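Local coordinates for PROTEIN (hypothetical protein EF0366) (Enterococcus faecalis, PDB 1VPY), which is of unknown function but belongs to the DUF72 family and folds as a TIM alpha/beta barrel, at residues 227-232 and 264-269. Numbering follows the deposited sequence.
Sequences YHYNTQ and AENALQ. With ZN (zinc ion), chain B.
Asn266, on helix 260-273, hydrogen-bonds to the backbone of Tyr229 in the loop that leads into helix 231-245, a side-chain-to-backbone contact at the C-terminal end of the TIM barrel, where that loop meets the last helix. Both halves of the amide are used. Asn266 OD1 accepts a hydrogen bond from the Tyr229 N at 3.0 Å, the donor lying 25° off the carbonyl plane, while Asn266 ND2 makes a weak bond to the Tyr229 O at 3.1 Å. Tyr229 is thus anchored at its N-H and, more weakly, at its C=O, and Asn257 adds a weak bond to the same OD1. Asn266 ND2 also reaches Gln269 OE1, again weakly.

The aromatic ring of Tyr229 runs away from the helix, with CG anti to its own carbonyl carbon (chi1 -76°); Asn266 OD1 meets the ring at its edge, 3.3 Å from Tyr229 CD2. His228 lies beside this pair of bonds, with Asn266 ND2 over one face of its imidazole, 3.7 Å from His228 NE2, and Glu265 CG at the edge by CE1. His228 NE2 binds a zinc ion at 2.3 Å, and the other ring nitrogen, ND1, is hydrogen-bonded to Asp262 OD1, which would fix the rotation of the imidazole. Gln269 OE1 stands 3.1 Å from the zinc, near it but too far for a firm ligand.

Around the contact, Ile234 of helix 231-245 packs against Tyr229, Asn266 and Gln269. The Tyr229 hydroxyl reaches inward to Asp180 at strand 175-180 and to Gly207, and Phe255 of strand 250-255 lies against Asn266.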
loop_
_atom_site.group_PDB
_atom_site.type_symbol
_atom_site.label_atom_id
_atom_site.label_comp_id
_atom_site.label_asym_id
_atom_site.label_seq_id
_atom_site.Cartn_x
_atom_site.Cartn_y
_atom_site.Cartn_z
ATOM N N TYR A 227 -16.288 -4.837 -7.373
ATOM C CA TYR A 227 -15.695 -6.011 -7.992
ATOM C C TYR A 227 -15.431 -7.114 -6.983
ATOM O O TYR A 227 -14.684 -6.920 -6.032
ATOM C CB TYR A 227 -14.406 -5.682 -8.749
ATOM C CG TYR A 227 -14.045 -6.779 -9.730
ATOM C CD1 TYR A 227 -14.726 -6.903 -10.939
ATOM C CD2 TYR A 227 -13.049 -7.711 -9.439
ATOM C CE1 TYR A 227 -14.412 -7.915 -11.838
ATOM C CE2 TYR A 227 -12.724 -8.728 -10.331
ATOM C CZ TYR A 227 -13.415 -8.824 -11.526
ATOM O OH TYR A 227 -13.118 -9.821 -12.420
ATOM N N HIS A 228 -16.054 -8.266 -7.206
ATOM C CA HIS A 228 -15.841 -9.460 -6.396
ATOM C C HIS A 228 -15.009 -10.439 -7.226
ATOM O O HIS A 228 -15.487 -10.969 -8.224
ATOM C CB HIS A 228 -17.195 -10.072 -5.990
ATOM C CG HIS A 228 -17.096 -11.346 -5.201
ATOM N ND1 HIS A 228 -17.336 -11.400 -3.843
ATOM C CD2 HIS A 228 -16.822 -12.617 -5.582
ATOM C CE1 HIS A 228 -17.194 -12.645 -3.421
ATOM N NE2 HIS A 228 -16.883 -13.404 -4.456
ATOM N N TYR A 229 -13.760 -10.649 -6.820
ATOM C CA TYR A 229 -12.864 -11.594 -7.486
ATOM C C TYR A 229 -13.406 -13.008 -7.422
ATOM O O TYR A 229 -13.939 -13.430 -6.394
ATOM C CB TYR A 229 -11.487 -11.580 -6.829
ATOM C CG TYR A 229 -10.614 -10.390 -7.153
ATOM C CD1 TYR A 229 -10.041 -10.248 -8.406
ATOM C CD2 TYR A 229 -10.327 -9.428 -6.183
ATOM C CE1 TYR A 229 -9.223 -9.167 -8.702
ATOM C CE2 TYR A 229 -9.508 -8.338 -6.468
ATOM C CZ TYR A 229 -8.956 -8.216 -7.730
ATOM O OH TYR A 229 -8.131 -7.149 -8.028
ATOM N N ASN A 230 -13.263 -13.738 -8.523
ATOM C CA ASN A 230 -13.779 -15.104 -8.607
ATOM C C ASN A 230 -12.707 -16.119 -8.248
ATOM O O ASN A 230 -11.568 -15.746 -7.970
ATOM C CB ASN A 230 -14.385 -15.402 -9.992
ATOM C CG ASN A 230 -13.376 -15.270 -11.131
ATOM O OD1 ASN A 230 -12.195 -15.589 -10.984
ATOM N ND2 ASN A 230 -13.849 -14.806 -12.279
ATOM N N THR A 231 -13.077 -17.394 -8.273
ATOM C CA THR A 231 -12.188 -18.480 -7.875
ATOM C C THR A 231 -10.931 -18.538 -8.754
ATOM O O THR A 231 -9.822 -18.707 -8.240
ATOM C CB THR A 231 -12.946 -19.828 -7.855
ATOM O OG1 THR A 231 -14.182 -19.654 -7.157
ATOM C CG2 THR A 231 -12.140 -20.913 -7.141
ATOM N N GLN A 232 -11.104 -18.367 -10.065
ATOM C CA GLN A 232 -9.975 -18.359 -10.994
ATOM C C GLN A 232 -9.045 -17.164 -10.785
ATOM O O GLN A 232 -7.822 -17.304 -10.857
ATOM C CB GLN A 232 -10.448 -18.426 -12.451
ATOM C CG GLN A 232 -9.323 -18.615 -13.473
ATOM C CD GLN A 232 -8.593 -19.942 -13.320
ATOM O OE1 GLN A 232 -7.461 -19.996 -12.834
ATOM N NE2 GLN A 232 -9.245 -21.022 -13.729
ATOM N N ALA A 264 -13.208 -8.926 2.153
ATOM C CA ALA A 264 -13.066 -9.914 3.224
ATOM C C ALA A 264 -13.345 -11.347 2.773
ATOM O O ALA A 264 -12.744 -12.284 3.290
ATOM C CB ALA A 264 -13.950 -9.554 4.410
ATOM N N GLU A 265 -14.261 -11.517 1.823
ATOM C CA GLU A 265 -14.564 -12.835 1.275
ATOM C C GLU A 265 -13.365 -13.305 0.451
ATOM O O GLU A 265 -12.842 -14.399 0.675
ATOM C CB GLU A 265 -15.843 -12.797 0.427
ATOM C CG GLU A 265 -16.342 -14.160 -0.068
ATOM C CD GLU A 265 -17.154 -14.935 0.974
ATOM O OE1 GLU A 265 -17.435 -14.381 2.065
ATOM O OE2 GLU A 265 -17.526 -16.101 0.693
ATOM N N ASN A 266 -12.917 -12.456 -0.470
ATOM C CA ASN A 266 -11.754 -12.750 -1.294
ATOM C C ASN A 266 -10.482 -13.047 -0.485
ATOM O O ASN A 266 -9.749 -13.987 -0.807
ATOM C CB ASN A 266 -11.493 -11.619 -2.293
ATOM C CG ASN A 266 -12.571 -11.508 -3.362
ATOM O OD1 ASN A 266 -12.660 -10.490 -4.045
ATOM N ND2 ASN A 266 -13.385 -12.552 -3.521
ATOM N N ALA A 267 -10.222 -12.249 0.552
ATOM C CA ALA A 267 -9.057 -12.467 1.409
ATOM C C ALA A 267 -9.149 -13.803 2.159
ATOM O O ALA A 267 -8.164 -14.524 2.273
ATOM C CB ALA A 267 -8.868 -11.307 2.373
ATOM N N LEU A 268 -10.341 -14.137 2.644
ATOM C CA LEU A 268 -10.577 -15.425 3.298
ATOM C C LEU A 268 -10.434 -16.590 2.320
ATOM O O LEU A 268 -10.070 -17.690 2.725
ATOM C CB LEU A 268 -11.943 -15.447 3.994
ATOM C CG LEU A 268 -12.079 -14.962 5.454
ATOM C CD1 LEU A 268 -11.175 -13.755 5.874
ATOM C CD2 LEU A 268 -13.555 -14.672 5.774
ATOM N N GLN A 269 -10.701 -16.338 1.036
ATOM C CA GLN A 269 -10.477 -17.338 -0.016
ATOM C C GLN A 269 -8.992 -17.609 -0.219
ATOM O O GLN A 269 -8.561 -18.761 -0.165
ATOM C CB GLN A 269 -11.123 -16.919 -1.344
ATOM C CG GLN A 269 -12.611 -17.241 -1.450
ATOM C CD GLN A 269 -13.291 -16.513 -2.601
ATOM O OE1 GLN A 269 -14.172 -15.667 -2.387
ATOM N NE2 GLN A 269 -12.882 -16.833 -3.830
HETATM ZN ZN ZN B . -16.506 -15.698 -4.362
#